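Local coordinates for lovastatin nonaketide synthase, polyketide synthase component (Aspergillus terreus, PDB 7CPX), which builds the dihydromonacolin L nonaketide of lovastatin from malonyl-CoA by repeated condensation, methylation and reduction, working with the partner enoyl reductase LovC, at residues 1274-1279 and 1808-1813; 1436-1441 and 2424-2429; 2359-2364 and 2401-2406. The protein carries 2 engineered substitutions. All coordinates share one frame; numbering follows the deposited sequence.

Overall arrangement
Contact 1 closes the edge of an eight-stranded mixed sheet, contact 2 joins the loop before strand 1440-1445 to the C-terminal part of the ketoreductase, and contact 3 lies within the ketoreductase. Centre to centre, contacts 1 and 2 are about 11 Å apart, contacts 1 and 3 about 15 Å, and contacts 2 and 3 about 20 Å. Along the chain contacts 1 and 2 interlock, whereas contact 3 follows contact 1 and is nested inside the loop that contact 2 closes. Arg1809 reaches the backbone of Arg1436, and Arg1812 that of Ile2405. Contact 2 joins segments 983 residues apart and contact 1 segments 529 apart, so the methyltransferase side, the mixed sheet and the ketoreductase meet around residues 1808-1813.

Contact 1: residues 1274-1279 and 1808-1813; sequences ARWSWG and PRLKRD
Arg1275 and Lys1811 exchange two backbone hydrogen bonds, Arg1275 N to Lys1811 O and Lys1811 N to Arg1275 O, both 2.9 Å, the mark of a hydrogen-bonded antiparallel pair. At Ser1277 and Arg1809 the exchange is uneven: Arg1809 N to Ser1277 O is sound at 2.9 Å, but the return bond is weak. Between and beyond these pairs, Trp1276, Trp1278, Leu1810 and Pro1808 share one face of the sheet. Pro1808 lies over the indole of Trp1278 in a CH-pi contact, CB being 3.3 Å from the six-membered ring centroid and 4° off its normal. On the other face, Arg1275 CG sits between the backbone N and carbonyl carbon, and the chain bends to bring NH2 within 3.1 Å of Asp1813 OD2. The hydrogen bond within this salt bridge is weak, bent to 132° at the hydrogen, the guanidinium and carboxylate planes standing 78° apart. Asp1813 is positioned as the N-cap of helix 1814-1822, and its OD2 also pairs with Arg1816. Within this chain strand 1275-1280, beside strand 1804-1811, edges an eight-stranded mixed sheet, probably that of the truncated, non-catalytic ketoreductase-like subdomain usual in this family; strand 2400-2402 and helix 2296-2299 pack against Trp1276 and Leu1810.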
loop_
_atom_site.group_PDB
_atom_site.type_symbol
_atom_site.label_atom_id
_atom_site.label_comp_id
_atom_site.label_asym_id
_atom_site.label_seq_id
_atom_site.Cartn_x
_atom_site.Cartn_y
_atom_site.Cartn_z
ATOM N N ALA A 1274 25.224 -32.862 38.892
ATOM C CA ALA A 1274 25.231 -32.878 40.346
ATOM C C ALA A 1274 26.580 -33.393 40.823
ATOM O O ALA A 1274 27.290 -34.087 40.091
ATOM C CB ALA A 1274 24.101 -33.747 40.905
ATOM N N ARG A 1275 26.926 -33.046 42.059
ATOM C CA ARG A 1275 28.179 -33.457 42.670
ATOM C C ARG A 1275 27.912 -34.095 44.025
ATOM O O ARG A 1275 26.932 -33.770 44.705
ATOM C CB ARG A 1275 29.139 -32.272 42.843
ATOM C CG ARG A 1275 28.571 -31.116 43.647
ATOM C CD ARG A 1275 29.649 -30.106 44.020
ATOM N NE ARG A 1275 30.507 -29.766 42.888
ATOM C CZ ARG A 1275 31.743 -30.211 42.707
ATOM N NH1 ARG A 1275 32.330 -31.017 43.578
ATOM N NH2 ARG A 1275 32.415 -29.833 41.622
ATOM N N TRP A 1276 28.803 -35.012 44.403
ATOM C CA TRP A 1276 28.756 -35.667 45.709
ATOM C C TRP A 1276 29.345 -34.717 46.745
ATOM O O TRP A 1276 30.497 -34.837 47.167
ATOM C CB TRP A 1276 29.521 -36.985 45.688
ATOM C CG TRP A 1276 28.830 -38.091 44.972
ATOM C CD1 TRP A 1276 27.722 -37.993 44.194
ATOM C CD2 TRP A 1276 29.200 -39.474 44.974
ATOM N NE1 TRP A 1276 27.374 -39.227 43.705
ATOM C CE2 TRP A 1276 28.268 -40.155 44.168
ATOM C CE3 TRP A 1276 30.229 -40.203 45.576
ATOM C CZ2 TRP A 1276 28.332 -41.529 43.950
ATOM C CZ3 TRP A 1276 30.293 -41.567 45.358
ATOM C CH2 TRP A 1276 29.350 -42.215 44.552
ATOM N N SER A 1277 28.538 -33.745 47.158
ATOM C CA SER A 1277 28.937 -32.925 48.288
ATOM C C SER A 1277 29.166 -33.856 49.468
ATOM O O SER A 1277 28.223 -34.479 49.963
ATOM C CB SER A 1277 27.873 -31.877 48.611
ATOM O OG SER A 1277 28.289 -31.035 49.671
ATOM N N TRP A 1278 30.416 -33.991 49.894
ATOM C CA TRP A 1278 30.789 -34.892 50.981
ATOM C C TRP A 1278 30.880 -34.055 52.252
ATOM O O TRP A 1278 31.798 -33.253 52.421
ATOM C CB TRP A 1278 32.103 -35.598 50.676
ATOM C CG TRP A 1278 31.991 -36.746 49.722
ATOM C CD1 TRP A 1278 32.266 -36.731 48.389
ATOM C CD2 TRP A 1278 31.596 -38.086 50.034
ATOM N NE1 TRP A 1278 32.060 -37.975 47.846
ATOM C CE2 TRP A 1278 31.649 -38.827 48.837
ATOM C CE3 TRP A 1278 31.198 -38.730 51.207
ATOM C CZ2 TRP A 1278 31.318 -40.178 48.781
ATOM C CZ3 TRP A 1278 30.873 -40.069 51.150
ATOM C CH2 TRP A 1278 30.933 -40.779 49.947
ATOM N N GLY A 1279 29.919 -34.245 53.154
ATOM C CA GLY A 1279 29.865 -33.459 54.362
ATOM C C GLY A 1279 29.712 -34.317 55.599
ATOM O O GLY A 1279 29.282 -35.467 55.528
ATOM N N PRO A 1808 27.726 -38.578 51.665
ATOM C CA PRO A 1808 27.574 -37.853 50.404
ATOM C C PRO A 1808 26.134 -37.445 50.149
ATOM O O PRO A 1808 25.185 -38.161 50.475
ATOM C CB PRO A 1808 28.031 -38.888 49.372
ATOM C CG PRO A 1808 27.539 -40.179 49.947
ATOM C CD PRO A 1808 27.566 -40.029 51.461
ATOM N N ARG A 1809 25.983 -36.271 49.546
ATOM C CA ARG A 1809 24.678 -35.785 49.133
ATOM C C ARG A 1809 24.801 -35.155 47.756
ATOM O O ARG A 1809 25.769 -34.446 47.473
ATOM C CB ARG A 1809 24.117 -34.777 50.140
ATOM C CG ARG A 1809 24.028 -35.329 51.551
ATOM C CD ARG A 1809 22.659 -35.126 52.147
ATOM N NE ARG A 1809 22.594 -35.608 53.521
ATOM C CZ ARG A 1809 22.518 -36.887 53.861
ATOM N NH1 ARG A 1809 22.501 -37.845 52.949
ATOM N NH2 ARG A 1809 22.469 -37.214 55.149
ATOM N N LEU A 1810 23.820 -35.419 46.902
ATOM C CA LEU A 1810 23.862 -34.942 45.528
ATOM C C LEU A 1810 23.376 -33.502 45.481
ATOM O O LEU A 1810 22.202 -33.228 45.750
ATOM C CB LEU A 1810 23.008 -35.834 44.634
ATOM C CG LEU A 1810 23.204 -37.331 44.872
ATOM C CD1 LEU A 1810 22.384 -38.143 43.896
ATOM C CD2 LEU A 1810 24.671 -37.695 44.773
ATOM N N LYS A 1811 24.275 -32.582 45.142
ATOM C CA LYS A 1811 23.952 -31.166 45.069
ATOM C C LYS A 1811 24.285 -30.639 43.683
ATOM O O LYS A 1811 25.379 -30.878 43.164
ATOM C CB LYS A 1811 24.707 -30.372 46.137
ATOM C CG LYS A 1811 24.403 -30.842 47.550
ATOM C CD LYS A 1811 24.162 -29.690 48.513
ATOM C CE LYS A 1811 25.460 -29.061 48.986
ATOM N NZ LYS A 1811 25.238 -28.193 50.176
ATOM N N ARG A 1812 23.337 -29.917 43.092
ATOM C CA ARG A 1812 23.513 -29.409 41.739
ATOM C C ARG A 1812 24.821 -28.640 41.639
ATOM O O ARG A 1812 24.992 -27.601 42.284
ATOM C CB ARG A 1812 22.340 -28.508 41.357
ATOM C CG ARG A 1812 20.969 -29.148 41.496
ATOM C CD ARG A 1812 20.808 -30.342 40.578
ATOM N NE ARG A 1812 19.441 -30.848 40.584
ATOM C CZ ARG A 1812 19.048 -31.950 39.960
ATOM N NH1 ARG A 1812 19.894 -32.687 39.261
ATOM N NH2 ARG A 1812 17.773 -32.320 40.037
ATOM N N ASP A 1813 25.746 -29.148 40.826
ATOM C CA ASP A 1813 27.041 -28.499 40.635
ATOM C C ASP A 1813 26.808 -27.269 39.766
ATOM O O ASP A 1813 26.937 -27.289 38.539
ATOM C CB ASP A 1813 28.042 -29.460 40.010
ATOM C CG ASP A 1813 29.435 -28.869 39.917
ATOM O OD1 ASP A 1813 29.632 -27.729 40.384
ATOM O OD2 ASP A 1813 30.334 -29.546 39.374
#

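Contact 2: residues 1436-1441 and 2424-2429; sequences RYQSMD and IGNLKI
Gln1438 and Ser1439 meet Gly2425, Asn2426 and Lys2428 in a small contact between two loops, at the surface where the methyltransferase touches the C-terminal part of the ketoreductase region. Only 196 Å² is buried, counting both sides. Its centre is the backbone of Gly2425, where the absence of a side chain lets Gln1438 lie directly against the main chain: CB of Gln1438 is 3.5 Å from Gly2425 CA, and CG is 3.7 Å from the same atom. Gln1438 CG stands beside its backbone N, anti to the carbonyl carbon (chi1 -63°), and the chain then bends at chi2 (-92°), turning the amide across the start of Asn2426. There OE1 of Gln1438 lies 2.7 Å from Asn2426 N and 3.1 Å from Asn2426 CB. NE2 of the same amide is held by Ala1434 O, near the end of helix 1420-1436. That helix leads through the loop of Gln1438 and Ser1439 into strand 1440-1445, and the glycine-rich GxGxxG turn following the strand is consistent with the Rossmann-like, S-adenosyl-L-methionine-binding core of a class I methyltransferase. Facing it, Gly2425 and Asn2426 form a 3-10 turn, tied by the bond from Leu2427 N to Ile2424 O (2.9 Å). Ser1439 OG lies beside this turn, 3.6 Å from Gly2425 O and 3.4 Å from Lys2428 CD. It thereby touches the aliphatic side of the lysine, whose chain runs extended beyond CG to place NZ on Phe2419 O. Strand 1804-1811 borders the site, with Arg1809 against Gln1438 and Lys1811 against Asn2426.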
loop_
_atom_site.group_PDB
_atom_site.type_symbol
_atom_site.label_atom_id
_atom_site.label_comp_id
_atom_site.label_asym_id
_atom_site.label_seq_id
_atom_site.Cartn_x
_atom_site.Cartn_y
_atom_site.Cartn_z
ATOM N N ARG A 1436 23.654 -32.849 56.391
ATOM C CA ARG A 1436 23.364 -34.168 56.941
ATOM C C ARG A 1436 21.864 -34.439 56.949
ATOM O O ARG A 1436 21.422 -35.516 56.535
ATOM C CB ARG A 1436 23.948 -34.289 58.345
ATOM C CG ARG A 1436 23.792 -35.673 58.942
ATOM C CD ARG A 1436 22.540 -35.777 59.787
ATOM N NE ARG A 1436 21.859 -37.056 59.628
ATOM C CZ ARG A 1436 22.120 -38.145 60.339
ATOM N NH1 ARG A 1436 23.075 -38.163 61.254
ATOM N NH2 ARG A 1436 21.402 -39.244 60.127
ATOM N N TYR A 1437 21.070 -33.478 57.413
ATOM C CA TYR A 1437 19.613 -33.547 57.337
ATOM C C TYR A 1437 19.175 -32.606 56.225
ATOM O O TYR A 1437 19.267 -31.383 56.370
ATOM C CB TYR A 1437 18.953 -33.154 58.657
ATOM C CG TYR A 1437 19.531 -33.807 59.889
ATOM C CD1 TYR A 1437 19.164 -35.093 60.258
ATOM C CD2 TYR A 1437 20.425 -33.124 60.699
ATOM C CE1 TYR A 1437 19.687 -35.685 61.392
ATOM C CE2 TYR A 1437 20.953 -33.708 61.832
ATOM C CZ TYR A 1437 20.579 -34.988 62.176
ATOM O OH TYR A 1437 21.103 -35.574 63.306
ATOM N N GLN A 1438 18.704 -33.168 55.121
ATOM C CA GLN A 1438 18.231 -32.367 54.005
ATOM C C GLN A 1438 16.727 -32.145 54.107
ATOM O O GLN A 1438 16.021 -32.828 54.852
ATOM C CB GLN A 1438 18.564 -33.040 52.678
ATOM C CG GLN A 1438 20.047 -33.209 52.416
ATOM C CD GLN A 1438 20.644 -32.047 51.647
ATOM O OE1 GLN A 1438 20.912 -32.154 50.452
ATOM N NE2 GLN A 1438 20.856 -30.929 52.331
ATOM N N SER A 1439 16.243 -31.174 53.336
ATOM C CA SER A 1439 14.821 -30.848 53.303
ATOM C C SER A 1439 14.298 -30.554 54.707
ATOM O O SER A 1439 13.186 -30.938 55.074
ATOM C CB SER A 1439 14.019 -31.974 52.648
ATOM O OG SER A 1439 14.339 -32.093 51.274
ATOM N N MET A 1440 15.114 -29.870 55.501
ATOM C CA MET A 1440 14.720 -29.505 56.852
ATOM C C MET A 1440 13.705 -28.374 56.818
ATOM O O MET A 1440 13.822 -27.443 56.019
ATOM C CB MET A 1440 15.933 -29.066 57.668
ATOM C CG MET A 1440 17.116 -29.992 57.568
ATOM S SD MET A 1440 18.403 -29.552 58.747
ATOM C CE MET A 1440 17.683 -30.162 60.269
ATOM N N ASP A 1441 12.697 -28.470 57.679
ATOM C CA ASP A 1441 11.808 -27.345 57.940
ATOM C C ASP A 1441 12.515 -26.424 58.923
ATOM O O ASP A 1441 12.703 -26.774 60.094
ATOM C CB ASP A 1441 10.467 -27.830 58.479
ATOM C CG ASP A 1441 9.633 -28.527 57.424
ATOM O OD1 ASP A 1441 9.720 -28.136 56.241
ATOM O OD2 ASP A 1441 8.889 -29.466 57.777
ATOM N N ILE A 2424 19.905 -37.673 47.915
ATOM C CA ILE A 2424 19.374 -36.795 46.879
ATOM C C ILE A 2424 18.665 -35.609 47.515
ATOM O O ILE A 2424 17.871 -34.924 46.860
ATOM C CB ILE A 2424 18.406 -37.564 45.969
ATOM C CG1 ILE A 2424 17.103 -37.820 46.733
ATOM C CG2 ILE A 2424 19.037 -38.867 45.517
ATOM C CD1 ILE A 2424 16.273 -38.935 46.188
ATOM N N GLY A 2425 18.944 -35.359 48.794
ATOM C CA GLY A 2425 18.122 -34.426 49.547
ATOM C C GLY A 2425 18.058 -33.049 48.916
ATOM O O GLY A 2425 16.994 -32.427 48.855
ATOM N N ASN A 2426 19.197 -32.553 48.431
ATOM C CA ASN A 2426 19.247 -31.202 47.889
ATOM C C ASN A 2426 18.518 -31.070 46.558
ATOM O O ASN A 2426 18.341 -29.943 46.081
ATOM C CB ASN A 2426 20.700 -30.758 47.719
ATOM C CG ASN A 2426 20.924 -29.329 48.167
ATOM O OD1 ASN A 2426 21.313 -29.077 49.306
ATOM N ND2 ASN A 2426 20.674 -28.381 47.270
ATOM N N LEU A 2427 18.095 -32.177 45.951
ATOM C CA LEU A 2427 17.496 -32.168 44.625
ATOM C C LEU A 2427 15.972 -32.222 44.663
ATOM O O LEU A 2427 15.351 -32.604 43.664
ATOM C CB LEU A 2427 18.034 -33.342 43.804
ATOM C CG LEU A 2427 19.540 -33.590 43.912
ATOM C CD1 LEU A 2427 19.959 -34.722 42.992
ATOM C CD2 LEU A 2427 20.323 -32.329 43.600
ATOM N N LYS A 2428 15.359 -31.848 45.780
ATOM C CA LYS A 2428 13.918 -31.956 45.952
ATOM C C LYS A 2428 13.243 -30.602 45.769
ATOM O O LYS A 2428 13.779 -29.559 46.152
ATOM C CB LYS A 2428 13.588 -32.532 47.329
ATOM C CG LYS A 2428 14.023 -33.979 47.489
ATOM C CD LYS A 2428 13.796 -34.492 48.897
ATOM C CE LYS A 2428 14.166 -35.961 49.017
ATOM N NZ LYS A 2428 13.977 -36.479 50.400
ATOM N N ILE A 2429 12.054 -30.635 45.173
ATOM C CA ILE A 2429 11.290 -29.434 44.840
ATOM C C ILE A 2429 10.511 -28.971 46.067
ATOM O O ILE A 2429 10.201 -29.791 46.944
ATOM C CB ILE A 2429 10.343 -29.700 43.657
ATOM C CG1 ILE A 2429 11.132 -30.216 42.451
ATOM C CG2 ILE A 2429 9.568 -28.440 43.274
ATOM C CD1 ILE A 2429 10.263 -30.554 41.257
#

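Contact 3: residues 2359-2364 and 2401-2406; sequences DSVEEH and LTTGIP
Thr2403 is where the second segment, just past strand 2400-2402, first meets the other: its CG2 approaches Val2361 CG2 at 3.9 Å, the two side chains crossing at about a right angle. Val2361 presents this methyl because CG1 is anti to the backbone N (chi1 178°), which leaves CG2 beside the N and turned to the partner segment. One residue on, Gly2404 continues the same surface, with its CA 4.1 Å from Val2361 CG2. Its backbone angles (phi 90°, psi 8°) belong to the left-handed region that glycine readily occupies, and they bend the chain so that its carbonyl faces Asp2359. Gly2404 O and Asp2359 N form the one polar link found between the segments; the model brings them together too closely for the bond length to be trusted, but their CA atoms, 4.4 Å apart, likewise place the two backbones close together. Ile2405 sends its side chain the other way, to Leu1810, while its carbonyl accepts from Arg1812 NH1. Pro2406 then returns to Asp2359. Its CD lies 3.4 Å from Asp2359 N and its CB 3.7 Å from Asp2359 CB, as the proline ring and the aspartate side chain slide past each other in opposite directions. The aspartate carboxylate has a weak, long ion pair with Arg2355. All six touching residues are buried. In the Rossmann-type ketoreductase fold, the contact lies at the border of the seven-stranded parallel sheet: strand 2400-2402 is outermost, beside strand 2329-2333, short strand 2360-2361 pairs in parallel with strand 2335-2336, and helix 2363-2385 packs its Leu2366 on Val2361 and its Leu2369 on Thr2403.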
loop_
_atom_site.group_PDB
_atom_site.type_symbol
_atom_site.label_atom_id
_atom_site.label_comp_id
_atom_site.label_asym_id
_atom_site.label_seq_id
_atom_site.Cartn_x
_atom_site.Cartn_y
_atom_site.Cartn_z
ATOM N N ASP A 2359 16.233 -38.395 34.939
ATOM C CA ASP A 2359 16.084 -37.308 33.987
ATOM C C ASP A 2359 16.706 -37.682 32.646
ATOM O O ASP A 2359 17.590 -38.539 32.552
ATOM C CB ASP A 2359 16.732 -36.033 34.526
ATOM C CG ASP A 2359 16.360 -34.804 33.724
ATOM O OD1 ASP A 2359 15.653 -34.947 32.704
ATOM O OD2 ASP A 2359 16.771 -33.692 34.117
ATOM N N SER A 2360 16.229 -37.021 31.597
ATOM C CA SER A 2360 16.721 -37.276 30.251
ATOM C C SER A 2360 18.034 -36.540 30.020
ATOM O O SER A 2360 18.158 -35.354 30.342
ATOM C CB SER A 2360 15.687 -36.840 29.215
ATOM O OG SER A 2360 15.394 -35.459 29.339
ATOM N N VAL A 2361 19.009 -37.248 29.465
ATOM C CA VAL A 2361 20.289 -36.674 29.072
ATOM C C VAL A 2361 20.337 -36.693 27.552
ATOM O O VAL A 2361 20.297 -37.764 26.934
ATOM C CB VAL A 2361 21.470 -37.442 29.677
ATOM C CG1 VAL A 2361 22.781 -36.848 29.205
ATOM C CG2 VAL A 2361 21.391 -37.422 31.190
ATOM N N GLU A 2362 20.427 -35.515 26.946
ATOM C CA GLU A 2362 20.433 -35.436 25.496
ATOM C C GLU A 2362 21.766 -35.931 24.943
ATOM O O GLU A 2362 22.767 -36.043 25.655
ATOM C CB GLU A 2362 20.186 -34.003 25.021
ATOM C CG GLU A 2362 19.259 -33.179 25.901
ATOM C CD GLU A 2362 17.952 -33.877 26.217
ATOM O OE1 GLU A 2362 17.987 -34.989 26.785
ATOM O OE2 GLU A 2362 16.887 -33.311 25.898
ATOM N N GLU A 2363 21.763 -36.234 23.645
ATOM C CA GLU A 2363 22.999 -36.599 22.965
ATOM C C GLU A 2363 24.064 -35.532 23.180
ATOM O O GLU A 2363 25.192 -35.828 23.592
ATOM C CB GLU A 2363 22.718 -36.799 21.474
ATOM C CG GLU A 2363 23.946 -37.015 20.604
ATOM C CD GLU A 2363 23.591 -37.143 19.135
ATOM O OE1 GLU A 2363 22.430 -37.489 18.834
ATOM O OE2 GLU A 2363 24.467 -36.888 18.283
ATOM N N HIS A 2364 23.709 -34.273 22.927
ATOM C CA HIS A 2364 24.663 -33.184 23.092
ATOM C C HIS A 2364 24.856 -32.819 24.557
ATOM O O HIS A 2364 25.950 -32.400 24.947
ATOM C CB HIS A 2364 24.200 -31.975 22.285
ATOM C CG HIS A 2364 23.803 -32.322 20.885
ATOM N ND1 HIS A 2364 24.725 -32.581 19.894
ATOM C CD2 HIS A 2364 22.584 -32.486 20.319
ATOM C CE1 HIS A 2364 24.091 -32.875 18.774
ATOM N NE2 HIS A 2364 22.792 -32.824 19.004
ATOM N N LEU A 2401 30.829 -37.082 37.985
ATOM C CA LEU A 2401 29.811 -36.125 37.568
ATOM C C LEU A 2401 28.461 -36.821 37.638
ATOM O O LEU A 2401 28.084 -37.569 36.733
ATOM C CB LEU A 2401 30.100 -35.603 36.166
ATOM C CG LEU A 2401 31.267 -34.623 36.047
ATOM C CD1 LEU A 2401 32.591 -35.302 36.354
ATOM C CD2 LEU A 2401 31.299 -34.006 34.665
ATOM N N THR A 2402 27.746 -36.603 38.737
ATOM C CA THR A 2402 26.409 -37.158 38.879
ATOM C C THR A 2402 25.456 -36.437 37.937
ATOM O O THR A 2402 25.440 -35.204 37.878
ATOM C CB THR A 2402 25.934 -37.030 40.324
ATOM O OG1 THR A 2402 26.864 -37.687 41.193
ATOM C CG2 THR A 2402 24.560 -37.655 40.497
ATOM N N THR A 2403 24.661 -37.206 37.201
ATOM C CA THR A 2403 23.811 -36.637 36.170
ATOM C C THR A 2403 22.565 -37.494 36.010
ATOM O O THR A 2403 22.548 -38.673 36.370
ATOM C CB THR A 2403 24.562 -36.526 34.837
ATOM O OG1 THR A 2403 25.827 -35.887 35.052
ATOM C CG2 THR A 2403 23.764 -35.721 33.838
ATOM N N GLY A 2404 21.516 -36.883 35.468
ATOM C CA GLY A 2404 20.303 -37.599 35.143
ATOM C C GLY A 2404 19.265 -37.654 36.240
ATOM O O GLY A 2404 18.277 -38.385 36.094
ATOM N N ILE A 2405 19.453 -36.925 37.333
ATOM C CA ILE A 2405 18.471 -36.861 38.411
ATOM C C ILE A 2405 17.633 -35.602 38.206
ATOM O O ILE A 2405 18.185 -34.492 38.265
ATOM C CB ILE A 2405 19.142 -36.852 39.788
ATOM C CG1 ILE A 2405 20.002 -38.104 39.949
ATOM C CG2 ILE A 2405 18.088 -36.792 40.881
ATOM C CD1 ILE A 2405 20.807 -38.127 41.213
ATOM N N PRO A 2406 16.329 -35.719 37.974
ATOM C CA PRO A 2406 15.513 -34.532 37.748
ATOM C C PRO A 2406 15.178 -33.852 39.061
ATOM O O PRO A 2406 15.361 -34.442 40.137
ATOM C CB PRO A 2406 14.256 -35.100 37.081
ATOM C CG PRO A 2406 14.106 -36.435 37.719
ATOM C CD PRO A 2406 15.508 -36.943 37.979
#